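Local coordinates for protein thioesterase superfamily (Jannaschia sp., PDB 2OAF) that probably acts as a hot-dog-fold thioesterase, hydrolysing thioester bonds in substrates that remain unidentified, at residues Val84-Trp95 with Arg107-Phe118. Numbering follows the deposited sequence.
Sequences VTPRHILKCHTW and RVDGVQDGVTCF
D109 OD1, 4.1 Å from W95 CH2, is gripped by both terminal nitrogens of R107, NH1 at 2.7 Å and NH2 nearly as near, an end-on salt bridge in which both nitrogens point at one oxygen lying close to the guanidinium plane. The indole sits against this pair: R107 CB lies over the face of its six-membered ring, 3.3 Å from W95 CZ2, while W95 CH2 pokes at the middle of the guanidinium face, the two planes 56° apart. With CG of W95 wedged between backbone N and carbonyl carbon (chi1 71°), the ring swings across to its strand partner. Q10 takes W95 NE1, and R12 pairs with D109 OD2. A leucine in place of R107 would probably leave the D109 carboxylate without its charge partner in the strand and W95 CH2 without the flat group it rests on. Backbone bonds then run in antiparallel pairs from W95-R107 through H93-D109 to K91-V111, and V111 CG2 meets H93 CD2 at 3.6 Å on the same face. This hairpin belongs to the curled antiparallel sheet of the hot-dog fold; its other face, carrying L90, C92, T94 and V108, packs on the central helix 39-54. At G110 a classic bulge lets both C117 N and F118 N reach one carbonyl oxygen, and the F118 ring lies over G110 CA where a CB would clash. The far end is held by the extended side chain of buried Q112: OE1 accepts from T85 N at 2.9 Å, and NE2 gives back to T85 O at 2.8 Å, fixing the amide's rotation. L90 CD1 rests 3.7 Å from Q112 CG. Past it, in the type I' turn, the D113 carboxylate stacks on the H88 ring, planes 14° apart, with R87 CB behind the ring. R87 itself reaches D66 of the second subunit.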
loop_
_atom_site.group_PDB
_atom_site.type_symbol
_atom_site.label_atom_id
_atom_site.label_comp_id
_atom_site.label_asym_id
_atom_site.label_seq_id
_atom_site.Cartn_x
_atom_site.Cartn_y
_atom_site.Cartn_z
ATOM N N VAL B 84 -15.238 1.255 7.886
ATOM C CA VAL B 84 -14.769 2.557 7.464
ATOM C C VAL B 84 -15.085 2.699 5.955
ATOM O O VAL B 84 -14.833 1.786 5.169
ATOM C CB VAL B 84 -13.284 2.686 7.718
ATOM C CG1 VAL B 84 -12.757 3.928 7.052
ATOM C CG2 VAL B 84 -12.977 2.717 9.289
ATOM N N THR B 85 -15.692 3.812 5.561
ATOM C CA THR B 85 -16.024 4.035 4.128
ATOM C C THR B 85 -15.633 5.425 3.662
ATOM O O THR B 85 -15.327 6.309 4.455
ATOM C CB THR B 85 -17.505 3.873 3.832
ATOM O OG1 THR B 85 -18.200 5.054 4.276
ATOM C CG2 THR B 85 -18.082 2.610 4.484
ATOM N N PRO B 86 -15.641 5.651 2.354
ATOM C CA PRO B 86 -15.447 7.009 1.859
ATOM C C PRO B 86 -16.589 8.000 2.057
ATOM O O PRO B 86 -16.453 9.136 1.602
ATOM C CB PRO B 86 -15.255 6.809 0.341
ATOM C CG PRO B 86 -14.892 5.395 0.171
ATOM C CD PRO B 86 -15.721 4.701 1.234
ATOM N N ARG B 87 -17.682 7.602 2.716
ATOM C CA ARG B 87 -18.818 8.505 2.899
ATOM C C ARG B 87 -18.507 9.650 3.851
ATOM O O ARG B 87 -19.196 10.644 3.826
ATOM C CB ARG B 87 -20.044 7.777 3.442
ATOM C CG ARG B 87 -20.489 6.532 2.680
ATOM C CD ARG B 87 -21.245 6.931 1.475
ATOM N NE ARG B 87 -21.873 5.800 0.799
ATOM C CZ ARG B 87 -22.411 5.893 -0.408
ATOM N NH1 ARG B 87 -22.383 7.058 -1.057
ATOM N NH2 ARG B 87 -22.958 4.827 -0.973
ATOM N N HIS B 88 -17.500 9.507 4.718
ATOM C CA HIS B 88 -17.134 10.580 5.666
ATOM C C HIS B 88 -15.644 10.615 5.861
ATOM O O HIS B 88 -14.971 9.649 5.585
ATOM C CB HIS B 88 -17.799 10.352 7.016
ATOM C CG HIS B 88 -19.265 10.102 6.917
ATOM N ND1 HIS B 88 -20.166 11.099 6.584
ATOM C CD2 HIS B 88 -19.982 8.962 7.037
ATOM C CE1 HIS B 88 -21.381 10.581 6.538
ATOM N NE2 HIS B 88 -21.298 9.288 6.802
ATOM N N ILE B 89 -15.141 11.745 6.329
ATOM C CA ILE B 89 -13.769 11.850 6.811
ATOM C C ILE B 89 -13.602 10.862 7.967
ATOM O O ILE B 89 -14.502 10.701 8.785
ATOM C CB ILE B 89 -13.440 13.296 7.376
ATOM C CG1 ILE B 89 -13.352 14.332 6.263
ATOM C CG2 ILE B 89 -12.082 13.325 8.128
ATOM C CD1 ILE B 89 -12.108 14.144 5.422
ATOM N N LEU B 90 -12.466 10.199 8.018
ATOM C CA LEU B 90 -12.084 9.379 9.189
ATOM C C LEU B 90 -11.355 10.300 10.151
ATOM O O LEU B 90 -10.243 10.737 9.866
ATOM C CB LEU B 90 -11.159 8.223 8.785
ATOM C CG LEU B 90 -10.714 7.231 9.869
ATOM C CD1 LEU B 90 -11.913 6.451 10.500
ATOM C CD2 LEU B 90 -9.669 6.263 9.302
ATOM N N LYS B 91 -11.974 10.586 11.283
ATOM C CA LYS B 91 -11.358 11.423 12.297
ATOM C C LYS B 91 -10.612 10.546 13.280
ATOM O O LYS B 91 -11.220 9.757 14.045
ATOM C CB LYS B 91 -12.418 12.234 13.037
ATOM C CG LYS B 91 -13.279 13.103 12.147
ATOM C CD LYS B 91 -12.677 14.471 11.977
ATOM C CE LYS B 91 -13.558 15.413 11.151
ATOM N NZ LYS B 91 -12.952 16.772 11.015
ATOM N N CYS B 92 -9.293 10.667 13.271
ATOM C CA CYS B 92 -8.453 9.849 14.118
ATOM C C CYS B 92 -8.078 10.627 15.353
ATOM O O CYS B 92 -7.202 11.466 15.329
ATOM C CB CYS B 92 -7.230 9.384 13.361
ATOM S SG CYS B 92 -7.622 8.301 11.963
ATOM N N HIS B 93 -8.759 10.317 16.449
ATOM C CA HIS B 93 -8.507 10.945 17.752
ATOM C C HIS B 93 -7.299 10.244 18.362
ATOM O O HIS B 93 -7.334 9.029 18.611
ATOM C CB HIS B 93 -9.707 10.781 18.696
ATOM C CG HIS B 93 -10.973 11.403 18.198
ATOM N ND1 HIS B 93 -11.587 12.456 18.845
ATOM C CD2 HIS B 93 -11.741 11.123 17.117
ATOM C CE1 HIS B 93 -12.687 12.785 18.192
ATOM N NE2 HIS B 93 -12.801 12.000 17.134
ATOM N N THR B 94 -6.237 10.998 18.616
ATOM C CA THR B 94 -4.923 10.414 18.862
ATOM C C THR B 94 -4.301 11.030 20.099
ATOM O O THR B 94 -4.275 12.263 20.254
ATOM C CB THR B 94 -4.006 10.680 17.650
ATOM O OG1 THR B 94 -4.684 10.217 16.490
ATOM C CG2 THR B 94 -2.657 9.955 17.776
ATOM N N TRP B 95 -3.785 10.187 20.980
ATOM C CA TRP B 95 -3.111 10.700 22.159
ATOM C C TRP B 95 -2.193 9.663 22.779
ATOM O O TRP B 95 -2.409 8.475 22.599
ATOM C CB TRP B 95 -4.146 11.161 23.206
ATOM C CG TRP B 95 -4.891 10.052 23.857
ATOM C CD1 TRP B 95 -4.651 9.535 25.085
ATOM C CD2 TRP B 95 -5.996 9.299 23.311
ATOM N NE1 TRP B 95 -5.542 8.523 25.354
ATOM C CE2 TRP B 95 -6.371 8.348 24.283
ATOM C CE3 TRP B 95 -6.684 9.324 22.093
ATOM C CZ2 TRP B 95 -7.417 7.441 24.094
ATOM C CZ3 TRP B 95 -7.743 8.425 21.904
ATOM C CH2 TRP B 95 -8.083 7.486 22.902
ATOM N N ARG B 107 -2.782 5.808 21.775
ATOM C CA ARG B 107 -4.118 5.398 21.395
ATOM C C ARG B 107 -4.570 6.175 20.173
ATOM O O ARG B 107 -4.266 7.368 20.042
ATOM C CB ARG B 107 -5.074 5.687 22.538
ATOM C CG ARG B 107 -4.986 4.719 23.663
ATOM C CD ARG B 107 -5.750 3.404 23.394
ATOM N NE ARG B 107 -7.176 3.599 23.576
ATOM C CZ ARG B 107 -8.054 3.852 22.606
ATOM N NH1 ARG B 107 -7.674 3.882 21.345
ATOM N NH2 ARG B 107 -9.322 4.064 22.915
ATOM N N VAL B 108 -5.278 5.493 19.280
ATOM C CA VAL B 108 -5.974 6.130 18.171
ATOM C C VAL B 108 -7.379 5.522 18.074
ATOM O O VAL B 108 -7.513 4.290 18.012
ATOM C CB VAL B 108 -5.267 5.921 16.819
ATOM C CG1 VAL B 108 -6.084 6.563 15.685
ATOM C CG2 VAL B 108 -3.815 6.448 16.849
ATOM N N ASP B 109 -8.410 6.376 18.080
ATOM C CA ASP B 109 -9.780 5.958 17.806
ATOM C C ASP B 109 -10.088 6.549 16.436
ATOM O O ASP B 109 -9.965 7.781 16.212
ATOM C CB ASP B 109 -10.825 6.506 18.784
ATOM C CG ASP B 109 -10.780 5.863 20.168
ATOM O OD1 ASP B 109 -10.028 4.886 20.375
ATOM O OD2 ASP B 109 -11.523 6.358 21.058
ATOM N N GLY B 110 -10.529 5.688 15.538
ATOM C CA GLY B 110 -10.933 6.117 14.192
ATOM C C GLY B 110 -12.439 6.242 14.213
ATOM O O GLY B 110 -13.126 5.251 14.478
ATOM N N VAL B 111 -12.936 7.464 13.978
ATOM C CA VAL B 111 -14.352 7.805 14.156
ATOM C C VAL B 111 -14.909 8.418 12.896
ATOM O O VAL B 111 -14.268 9.295 12.308
ATOM C CB VAL B 111 -14.505 8.820 15.319
ATOM C CG1 VAL B 111 -15.976 9.118 15.550
ATOM C CG2 VAL B 111 -13.830 8.250 16.594
ATOM N N GLN B 112 -16.054 7.913 12.431
ATOM C CA GLN B 112 -16.697 8.422 11.222
ATOM C C GLN B 112 -18.134 8.797 11.504
ATOM O O GLN B 112 -18.926 7.939 11.898
ATOM C CB GLN B 112 -16.671 7.385 10.092
ATOM C CG GLN B 112 -15.359 7.296 9.373
ATOM C CD GLN B 112 -15.479 6.685 7.995
ATOM O OE1 GLN B 112 -16.137 5.666 7.807
ATOM N NE2 GLN B 112 -14.776 7.278 7.033
ATOM N N ASP B 113 -18.465 10.072 11.307
ATOM C CA ASP B 113 -19.775 10.564 11.647
ATOM C C ASP B 113 -20.145 10.212 13.084
ATOM O O ASP B 113 -21.293 9.852 13.404
ATOM C CB ASP B 113 -20.787 10.050 10.650
ATOM C CG ASP B 113 -21.606 11.159 10.059
ATOM O OD1 ASP B 113 -21.071 12.273 9.974
ATOM O OD2 ASP B 113 -22.740 10.893 9.648
ATOM N N GLY B 114 -19.160 10.361 13.966
ATOM C CA GLY B 114 -19.326 10.065 15.397
ATOM C C GLY B 114 -19.362 8.626 15.838
ATOM O O GLY B 114 -19.405 8.354 17.039
ATOM N N VAL B 115 -19.363 7.697 14.884
ATOM C CA VAL B 115 -19.298 6.275 15.177
ATOM C C VAL B 115 -17.843 5.844 15.301
ATOM O O VAL B 115 -17.037 6.092 14.395
ATOM C CB VAL B 115 -19.927 5.430 14.021
ATOM C CG1 VAL B 115 -19.901 3.915 14.352
ATOM C CG2 VAL B 115 -21.362 5.902 13.717
ATOM N N THR B 116 -17.505 5.164 16.394
ATOM C CA THR B 116 -16.151 4.660 16.574
ATOM C C THR B 116 -15.990 3.382 15.772
ATOM O O THR B 116 -16.559 2.348 16.087
ATOM C CB THR B 116 -15.854 4.406 18.045
ATOM O OG1 THR B 116 -15.986 5.640 18.735
ATOM C CG2 THR B 116 -14.420 3.847 18.241
ATOM N N CYS B 117 -15.258 3.503 14.676
ATOM C CA CYS B 117 -15.054 2.395 13.761
ATOM C C CYS B 117 -13.956 1.469 14.249
ATOM O O CYS B 117 -14.043 0.246 14.065
ATOM C CB CYS B 117 -14.716 2.914 12.378
ATOM S SG CYS B 117 -16.078 3.926 11.741
ATOM N N PHE B 118 -12.880 2.040 14.784
ATOM C CA PHE B 118 -11.819 1.209 15.365
ATOM C C PHE B 118 -11.130 1.900 16.533
ATOM O O PHE B 118 -11.149 3.114 16.658
ATOM C CB PHE B 118 -10.783 0.752 14.327
ATOM C CG PHE B 118 -9.963 1.869 13.713
ATOM C CD1 PHE B 118 -8.932 2.470 14.407
ATOM C CD2 PHE B 118 -10.220 2.296 12.431
ATOM C CE1 PHE B 118 -8.187 3.504 13.849
ATOM C CE2 PHE B 118 -9.443 3.285 11.836
ATOM C CZ PHE B 118 -8.424 3.901 12.565
HETATM O O HOH W 1 -16.361 11.729 10.492
#